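PDB 4WXA: EKC/KEOPS complex subunit PCC1 from Saccharomyces cerevisiae, which serves as the dimerization module of the EKC/KEOPS complex, which is required for threonylcarbamoylation of adenosine 37 (t6A) in tRNAs that read codons beginning with adenine. Local coordinates for residues A[36-41]-A[63-68]; A[25-30]-A[82-87]; A[13-18]-A[75-80]. All blocks are in the same frame, centred on the assembly; numbering follows the deposited sequence.

Contact 1 (A[36-41]-A[63-68])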
loop_
_atom_site.group_PDB
_atom_site.type_symbol
_atom_site.label_atom_id
_atom_site.label_comp_id
_atom_site.label_asym_id
_atom_site.label_seq_id
_atom_site.Cartn_x
_atom_site.Cartn_y
_atom_site.Cartn_z
ATOM N N PRO A 36 6.360 -1.570 10.505
ATOM C CA PRO A 36 7.133 -1.205 9.324
ATOM C C PRO A 36 8.541 -0.835 9.678
ATOM O O PRO A 36 8.832 -0.521 10.817
ATOM C CB PRO A 36 6.420 0.057 8.829
ATOM C CG PRO A 36 5.088 0.087 9.534
ATOM C CD PRO A 36 5.410 -0.500 10.868
ATOM N N ILE A 37 9.417 -0.866 8.689
ATOM C CA ILE A 37 10.791 -0.410 8.879
ATOM C C ILE A 37 10.895 1.057 8.598
ATOM O O ILE A 37 11.952 1.623 8.781
ATOM C CB ILE A 37 11.779 -1.188 8.009
ATOM C CG1 ILE A 37 11.293 -1.312 6.566
ATOM C CG2 ILE A 37 11.997 -2.574 8.592
ATOM C CD1 ILE A 37 12.379 -1.828 5.628
ATOM N N LEU A 38 9.789 1.675 8.198
ATOM C CA LEU A 38 9.781 3.048 7.771
ATOM C C LEU A 38 9.566 4.053 8.903
ATOM O O LEU A 38 8.772 3.816 9.778
ATOM C CB LEU A 38 8.686 3.223 6.739
ATOM C CG LEU A 38 8.882 2.359 5.488
ATOM C CD1 LEU A 38 7.592 2.161 4.707
ATOM C CD2 LEU A 38 9.966 2.982 4.587
ATOM N N LYS A 39 10.263 5.189 8.890
ATOM C CA LYS A 39 10.003 6.188 9.913
ATOM C C LYS A 39 8.506 6.494 9.949
ATOM O O LYS A 39 7.910 6.678 8.911
ATOM C CB LYS A 39 10.707 7.507 9.625
ATOM C CG LYS A 39 12.222 7.483 9.409
ATOM N N PRO A 40 7.914 6.636 11.150
ATOM C CA PRO A 40 6.538 7.131 11.300
ATOM C C PRO A 40 6.312 8.550 10.728
ATOM O O PRO A 40 5.193 8.850 10.297
ATOM C CB PRO A 40 6.356 7.149 12.813
ATOM C CG PRO A 40 7.717 7.469 13.297
ATOM C CD PRO A 40 8.577 6.572 12.460
ATOM N N GLN A 41 7.351 9.397 10.725
ATOM C CA GLN A 41 7.292 10.703 10.074
ATOM C C GLN A 41 7.038 10.553 8.567
ATOM O O GLN A 41 6.542 11.494 7.962
ATOM C CB GLN A 41 8.590 11.505 10.220
ATOM C CG GLN A 41 9.068 11.839 11.638
ATOM C CD GLN A 41 9.474 10.629 12.501
ATOM O OE1 GLN A 41 9.579 9.483 12.038
ATOM N NE2 GLN A 41 9.664 10.888 13.779
ATOM N N ASP A 63 5.879 8.512 -3.167
ATOM C CA ASP A 63 5.491 7.263 -3.789
ATOM C C ASP A 63 6.458 6.142 -3.482
ATOM O O ASP A 63 6.075 4.966 -3.484
ATOM C CB ASP A 63 5.334 7.447 -5.316
ATOM C CG ASP A 63 4.036 8.156 -5.700
ATOM O OD1 ASP A 63 3.066 8.051 -4.968
ATOM O OD2 ASP A 63 3.947 8.819 -6.731
ATOM N N ARG A 64 7.720 6.497 -3.228
ATOM C CA ARG A 64 8.768 5.501 -2.983
ATOM C C ARG A 64 8.469 4.805 -1.651
ATOM O O ARG A 64 8.416 3.580 -1.585
ATOM C CB ARG A 64 10.119 6.177 -2.957
ATOM C CG ARG A 64 11.329 5.324 -2.565
ATOM C CD ARG A 64 12.508 6.211 -2.134
ATOM N NE ARG A 64 13.675 5.420 -1.719
ATOM C CZ ARG A 64 14.693 5.890 -0.995
ATOM N N VAL A 65 8.271 5.610 -0.618
ATOM C CA VAL A 65 7.928 5.107 0.679
ATOM C C VAL A 65 6.631 4.306 0.624
ATOM O O VAL A 65 6.577 3.174 1.052
ATOM C CB VAL A 65 7.740 6.257 1.654
ATOM C CG1 VAL A 65 7.189 5.757 2.983
ATOM C CG2 VAL A 65 9.067 6.974 1.853
ATOM N N LEU A 66 5.610 4.885 0.034
ATOM C CA LEU A 66 4.333 4.178 -0.100
ATOM C C LEU A 66 4.534 2.791 -0.699
ATOM O O LEU A 66 4.043 1.810 -0.135
ATOM C CB LEU A 66 3.345 5.013 -0.905
ATOM C CG LEU A 66 1.889 4.615 -0.863
ATOM C CD1 LEU A 66 1.296 4.851 0.528
ATOM C CD2 LEU A 66 1.117 5.415 -1.874
ATOM N N ARG A 67 5.283 2.682 -1.800
ATOM C CA ARG A 67 5.373 1.394 -2.514
ATOM C C ARG A 67 5.927 0.330 -1.573
ATOM O O ARG A 67 5.349 -0.774 -1.456
ATOM C CB ARG A 67 6.229 1.490 -3.775
ATOM C CG ARG A 67 6.335 0.198 -4.599
ATOM C CD ARG A 67 7.479 0.214 -5.642
ATOM N N VAL A 68 7.043 0.667 -0.925
ATOM C CA VAL A 68 7.655 -0.208 0.069
ATOM C C VAL A 68 6.667 -0.658 1.177
ATOM O O VAL A 68 6.637 -1.830 1.543
ATOM C CB VAL A 68 8.833 0.497 0.778
ATOM C CG1 VAL A 68 9.356 -0.326 1.955
ATOM C CG2 VAL A 68 9.959 0.765 -0.199
#
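L38 reaches from the loop 36-41 to V65 and V68 in the first turns of the helix that begins at residue 63. Its CB bond points at the helix, and the branch point CG brings the two methyls closer still. CG lies beside the backbone N, opposite the carbonyl carbon (chi1 -61°), and this swings the branched end over the helix surface. L38 CD1 does most of the touching: it comes within 4.0 Å of V65 CG1 and 4.1 Å of V68 CG1, settling between residues one turn apart. L38 CD1 is also 3.9 Å from V65 O, a van der Waals approach to a carbonyl of the helix backbone. CD2 turns to the same two valines but stays a little farther off. L38 and V65 run past each other in opposite directions rather than meeting end on. No hydrogen bond joins the segments.

F43, on the strand after the loop, also packs on both L38 and V65. L66 points away from the loop and rests on F58 of the sheet and Y8 of the GON7 chain, and D63 forms a salt bridge with R88 of GON7. The contact is at the surface of the βαββα Pcc1 fold, where the connection from helix 22-31 to strand 43-50 is laid by one leucine against the start of the long C-terminal helix.

Contact 2 (A[25-30]-A[82-87])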
loop_
_atom_site.group_PDB
_atom_site.type_symbol
_atom_site.label_atom_id
_atom_site.label_comp_id
_atom_site.label_asym_id
_atom_site.label_seq_id
_atom_site.Cartn_x
_atom_site.Cartn_y
_atom_site.Cartn_z
ATOM N N ALA A 25 -13.445 -10.491 9.666
ATOM C CA ALA A 25 -12.771 -9.202 9.466
ATOM C C ALA A 25 -12.232 -8.645 10.806
ATOM O O ALA A 25 -11.247 -7.872 10.845
ATOM C CB ALA A 25 -13.695 -8.200 8.833
ATOM N N THR A 26 -12.956 -8.926 11.857
ATOM C CA THR A 26 -12.585 -8.471 13.186
ATOM C C THR A 26 -11.318 -9.147 13.542
ATOM O O THR A 26 -10.401 -8.538 14.062
ATOM C CB THR A 26 -13.631 -8.853 14.197
ATOM O OG1 THR A 26 -14.706 -7.971 14.028
ATOM C CG2 THR A 26 -13.187 -8.614 15.630
ATOM N N ILE A 27 -11.246 -10.417 13.234
ATOM C CA ILE A 27 -10.106 -11.169 13.654
ATOM C C ILE A 27 -8.894 -10.778 12.877
ATOM O O ILE A 27 -7.836 -10.591 13.471
ATOM C CB ILE A 27 -10.396 -12.640 13.470
ATOM C CG1 ILE A 27 -11.210 -13.111 14.690
ATOM C CG2 ILE A 27 -9.123 -13.459 13.357
ATOM C CD1 ILE A 27 -11.900 -14.441 14.476
ATOM N N ALA A 28 -9.036 -10.750 11.557
ATOM C CA ALA A 28 -8.018 -10.199 10.644
ATOM C C ALA A 28 -7.325 -8.915 11.157
ATOM O O ALA A 28 -6.134 -8.818 11.169
ATOM C CB ALA A 28 -8.670 -9.877 9.304
ATOM N N THR A 29 -8.145 -7.950 11.525
ATOM C CA THR A 29 -7.761 -6.741 12.135
ATOM C C THR A 29 -6.956 -6.962 13.424
ATOM O O THR A 29 -5.926 -6.404 13.597
ATOM C CB THR A 29 -9.040 -5.926 12.415
ATOM O OG1 THR A 29 -9.492 -5.361 11.194
ATOM C CG2 THR A 29 -8.790 -4.791 13.260
ATOM N N LYS A 30 -7.462 -7.723 14.366
ATOM C CA LYS A 30 -6.715 -8.032 15.518
ATOM C C LYS A 30 -5.358 -8.701 15.276
ATOM O O LYS A 30 -4.397 -8.490 16.025
ATOM C CB LYS A 30 -7.535 -8.913 16.455
ATOM C CG LYS A 30 -8.662 -8.193 17.170
ATOM C CD LYS A 30 -9.219 -9.115 18.269
ATOM C CE LYS A 30 -10.605 -8.734 18.787
ATOM N NZ LYS A 30 -11.465 -9.966 18.797
ATOM N N GLU A 82 -4.829 -16.790 3.805
ATOM C CA GLU A 82 -4.480 -18.198 3.618
ATOM C C GLU A 82 -4.899 -18.972 4.886
ATOM O O GLU A 82 -5.629 -19.934 4.804
ATOM C CB GLU A 82 -2.980 -18.338 3.326
ATOM C CG GLU A 82 -2.499 -19.681 2.769
ATOM N N ALA A 83 -4.465 -18.515 6.058
ATOM C CA ALA A 83 -4.722 -19.211 7.323
ATOM C C ALA A 83 -6.197 -19.375 7.546
ATOM O O ALA A 83 -6.654 -20.409 7.958
ATOM C CB ALA A 83 -4.137 -18.425 8.499
ATOM N N MET A 84 -6.951 -18.334 7.281
ATOM C CA MET A 84 -8.394 -18.418 7.416
ATOM C C MET A 84 -9.051 -19.400 6.449
ATOM O O MET A 84 -9.996 -20.089 6.818
ATOM C CB MET A 84 -9.003 -17.037 7.238
ATOM C CG MET A 84 -9.349 -16.435 8.557
ATOM S SD MET A 84 -9.775 -14.730 8.429
ATOM C CE MET A 84 -9.754 -14.375 10.169
ATOM N N ASP A 85 -8.546 -19.454 5.214
ATOM C CA ASP A 85 -8.943 -20.457 4.217
ATOM C C ASP A 85 -8.746 -21.891 4.741
ATOM O O ASP A 85 -9.601 -22.758 4.574
ATOM C CB ASP A 85 -8.086 -20.228 2.944
ATOM C CG ASP A 85 -8.630 -20.905 1.683
ATOM O OD1 ASP A 85 -9.689 -21.581 1.688
ATOM O OD2 ASP A 85 -7.941 -20.739 0.640
ATOM N N VAL A 86 -7.601 -22.146 5.350
ATOM C CA VAL A 86 -7.312 -23.462 5.867
ATOM C C VAL A 86 -8.319 -23.800 7.005
ATOM O O VAL A 86 -8.978 -24.819 6.974
ATOM C CB VAL A 86 -5.854 -23.508 6.375
ATOM C CG1 VAL A 86 -5.598 -24.720 7.255
ATOM C CG2 VAL A 86 -4.876 -23.491 5.221
ATOM N N LEU A 87 -8.454 -22.911 7.975
ATOM C CA LEU A 87 -9.268 -23.168 9.131
ATOM C C LEU A 87 -10.764 -23.340 8.865
ATOM O O LEU A 87 -11.369 -24.219 9.452
ATOM C CB LEU A 87 -9.078 -22.065 10.176
ATOM C CG LEU A 87 -7.726 -22.088 10.877
ATOM C CD1 LEU A 87 -7.614 -20.891 11.806
ATOM C CD2 LEU A 87 -7.587 -23.382 11.649
#
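The segments 25-30 and 82-87 are both helical, and their backbones come nearest at A28 and M84, whose CA atoms are 8.8 Å apart. No hydrogen bond crosses the gap, which a single side chain spans. I27 and M84 direct their CB bonds across it, while that of A28 is turned to one side.

M84 does the reaching. Beyond CG its chain is extended, with chi2 at 169°, so the thioether arm projects almost straight until CE meets the other helix. M84 CE lands on the branched root of I27, 3.8 Å from I27 CB. The separation of 3.4 Å between M84 CE and I27 CG2 is short for two methyls and is better treated as doubtful in detail. M84 CE is also 3.9 Å from A28 N, on the same side as I27, an approach to the backbone probably helped by the small A28 side chain. The two side chains I27 and M84 cross obliquely.

Within helix 22-31, A25 O accepts both T29 N and T29 OG1, the hydroxyl at 3.1 Å from A25 O and nearly in line with the carbonyl bond (162°). T29 also packs against Y47 and S49 of strand 43-50, whereas F19 packs against both A28 and M84. M84 meets L67 of the GON7 chain as well, and D85 OD1 is hydrogen-bonded to T65 OG1 of GON7.

Between these segments the contact is dispersive, with no polar bond: a flexible, polarisable methionine joins two helices through one methyl, without the directional restraint such a bond would give, and its arm is also packed against the partner subunit.

Contact 3 (A[13-18]-A[75-80])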
loop_
_atom_site.group_PDB
_atom_site.type_symbol
_atom_site.label_atom_id
_atom_site.label_comp_id
_atom_site.label_asym_id
_atom_site.label_seq_id
_atom_site.Cartn_x
_atom_site.Cartn_y
_atom_site.Cartn_z
ATOM N N LEU A 13 -3.282 5.985 0.074
ATOM C CA LEU A 13 -3.943 4.888 -0.536
ATOM C C LEU A 13 -4.877 4.191 0.478
ATOM O O LEU A 13 -4.557 4.049 1.652
ATOM C CB LEU A 13 -2.893 3.931 -1.004
ATOM C CG LEU A 13 -3.387 2.767 -1.868
ATOM C CD1 LEU A 13 -2.276 2.417 -2.763
ATOM C CD2 LEU A 13 -3.680 1.538 -1.070
ATOM N N GLU A 14 -6.038 3.781 0.027
ATOM C CA GLU A 14 -6.951 3.026 0.896
ATOM C C GLU A 14 -7.288 1.732 0.232
ATOM O O GLU A 14 -7.685 1.628 -0.934
ATOM C CB GLU A 14 -8.185 3.809 1.279
ATOM C CG GLU A 14 -9.270 2.900 1.834
ATOM C CD GLU A 14 -10.158 3.555 2.871
ATOM O OE1 GLU A 14 -10.956 4.443 2.507
ATOM O OE2 GLU A 14 -10.099 3.151 4.051
ATOM N N LEU A 15 -7.110 0.718 1.011
ATOM C CA LEU A 15 -7.365 -0.605 0.578
ATOM C C LEU A 15 -8.610 -1.191 1.297
ATOM O O LEU A 15 -8.732 -1.080 2.523
ATOM C CB LEU A 15 -6.136 -1.343 0.937
ATOM C CG LEU A 15 -6.106 -2.813 0.593
ATOM C CD1 LEU A 15 -6.213 -3.074 -0.904
ATOM C CD2 LEU A 15 -4.761 -3.353 1.080
ATOM N N LYS A 16 -9.569 -1.740 0.556
ATOM C CA LYS A 16 -10.799 -2.358 1.211
ATOM C C LYS A 16 -10.896 -3.840 0.900
ATOM O O LYS A 16 -10.861 -4.232 -0.268
ATOM C CB LYS A 16 -12.065 -1.691 0.755
ATOM C CG LYS A 16 -12.006 -0.177 0.637
ATOM C CD LYS A 16 -13.397 0.317 0.342
ATOM C CE LYS A 16 -13.568 1.798 0.534
ATOM N NZ LYS A 16 -12.905 2.614 -0.514
ATOM N N ILE A 17 -10.989 -4.669 1.932
ATOM C CA ILE A 17 -10.881 -6.102 1.750
ATOM C C ILE A 17 -12.115 -6.825 2.311
ATOM O O ILE A 17 -12.260 -6.950 3.503
ATOM C CB ILE A 17 -9.618 -6.611 2.443
ATOM C CG1 ILE A 17 -8.379 -6.002 1.757
ATOM C CG2 ILE A 17 -9.463 -8.120 2.378
ATOM C CD1 ILE A 17 -7.444 -5.515 2.821
ATOM N N PRO A 18 -13.010 -7.315 1.429
ATOM C CA PRO A 18 -14.234 -7.977 1.848
ATOM C C PRO A 18 -14.032 -9.394 2.274
ATOM O O PRO A 18 -13.661 -10.223 1.484
ATOM C CB PRO A 18 -15.140 -7.920 0.637
ATOM C CG PRO A 18 -14.431 -7.125 -0.368
ATOM C CD PRO A 18 -12.998 -7.015 0.006
ATOM N N ASP A 75 1.289 -8.284 2.052
ATOM C CA ASP A 75 1.785 -9.656 2.246
ATOM C C ASP A 75 1.233 -10.236 3.533
ATOM O O ASP A 75 0.807 -11.374 3.572
ATOM C CB ASP A 75 3.321 -9.722 2.272
ATOM C CG ASP A 75 3.960 -9.774 0.845
ATOM O OD1 ASP A 75 3.284 -10.118 -0.174
ATOM O OD2 ASP A 75 5.173 -9.488 0.763
ATOM N N SER A 76 1.232 -9.439 4.584
ATOM C CA SER A 76 0.695 -9.912 5.867
ATOM C C SER A 76 -0.785 -10.321 5.748
ATOM O O SER A 76 -1.220 -11.343 6.266
ATOM C CB SER A 76 0.873 -8.826 6.932
ATOM O OG SER A 76 2.230 -8.783 7.288
ATOM N N ILE A 77 -1.527 -9.510 5.031
ATOM C CA ILE A 77 -2.937 -9.713 4.877
ATOM C C ILE A 77 -3.206 -11.015 4.121
ATOM O O ILE A 77 -4.046 -11.824 4.536
ATOM C CB ILE A 77 -3.578 -8.552 4.153
ATOM C CG1 ILE A 77 -3.527 -7.285 5.008
ATOM C CG2 ILE A 77 -5.006 -8.912 3.820
ATOM C CD1 ILE A 77 -3.945 -6.020 4.209
ATOM N N LYS A 78 -2.454 -11.253 3.064
ATOM C CA LYS A 78 -2.560 -12.519 2.332
ATOM C C LYS A 78 -2.304 -13.693 3.224
ATOM O O LYS A 78 -2.938 -14.727 3.044
ATOM C CB LYS A 78 -1.608 -12.595 1.161
ATOM C CG LYS A 78 -2.025 -11.646 0.038
ATOM C CD LYS A 78 -1.240 -11.771 -1.280
ATOM C CE LYS A 78 0.253 -11.539 -1.178
ATOM N NZ LYS A 78 0.841 -11.777 -2.537
ATOM N N THR A 79 -1.345 -13.564 4.139
ATOM C CA THR A 79 -1.007 -14.694 5.019
ATOM C C THR A 79 -2.214 -15.019 5.921
ATOM O O THR A 79 -2.574 -16.174 6.126
ATOM C CB THR A 79 0.165 -14.376 5.945
ATOM O OG1 THR A 79 1.356 -14.097 5.185
ATOM C CG2 THR A 79 0.419 -15.576 6.867
ATOM N N ILE A 80 -2.828 -13.965 6.444
ATOM C CA ILE A 80 -4.007 -14.083 7.269
ATOM C C ILE A 80 -5.168 -14.673 6.478
ATOM O O ILE A 80 -5.927 -15.482 7.028
ATOM C CB ILE A 80 -4.445 -12.722 7.836
ATOM C CG1 ILE A 80 -3.398 -12.160 8.831
ATOM C CG2 ILE A 80 -5.754 -12.851 8.583
ATOM C CD1 ILE A 80 -3.620 -10.686 9.111
#
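Between 13-18 and 75-80 the contact is apolar. I77 comes from the helix, and its CD1 meets two strand side chains, L15 and I17, that lie on the same face of the sheet. The nearer pair is I17 CD1 and I77 CD1, tip to tip at 3.8 Å; L15 CD2 approaches I77 CD1 in the same end-on manner at 4.2 Å. L15 stretches toward the helix, its CG trans to the backbone N (chi1 -180°). All three residues are buried, and L32 also packs on I77.

No hydrogen bond passes between the two segments; within the helix, T79 N and T79 OG1 reach D75 O from opposite faces of its carbonyl plane, the hydroxyl 3.2 Å from D75 O and tilted 34° out of that plane.

The charged pair K78 NZ and D75 OD1 is long, at 3.8 Å. Both atoms are also hydrogen-bonded to GON7: Q78 of GON7 to each, and T75 of GON7 to K78 NZ.

On its far edge the strand pairs antiparallel with one from GON7, continuing the sheet across the interface. This is the core of a two-layer α/β sandwich, a helix packed on one face of an antiparallel sheet.

Overall arrangement
All three contacts use helix 63-88, at its start (contact 1), middle (contact 3) and end (contact 2). Contacts 1 and 2 lie on opposite sides of the chain's centre, with their own centres 25 Å apart; contact 3 is 17 Å from contact 1 and 11 Å from contact 2, centre to centre. Contacts 2 and 3 touch, A28 O packing on I80 CD1 at 3.7 Å. Along the chain, strand 11-18, helix 22-31 and the loop 36-41 come first and meet the long helix in the order middle, end, start. That helix thus ties together the parts of a single small domain, and it contacts GON7 around all three contacts.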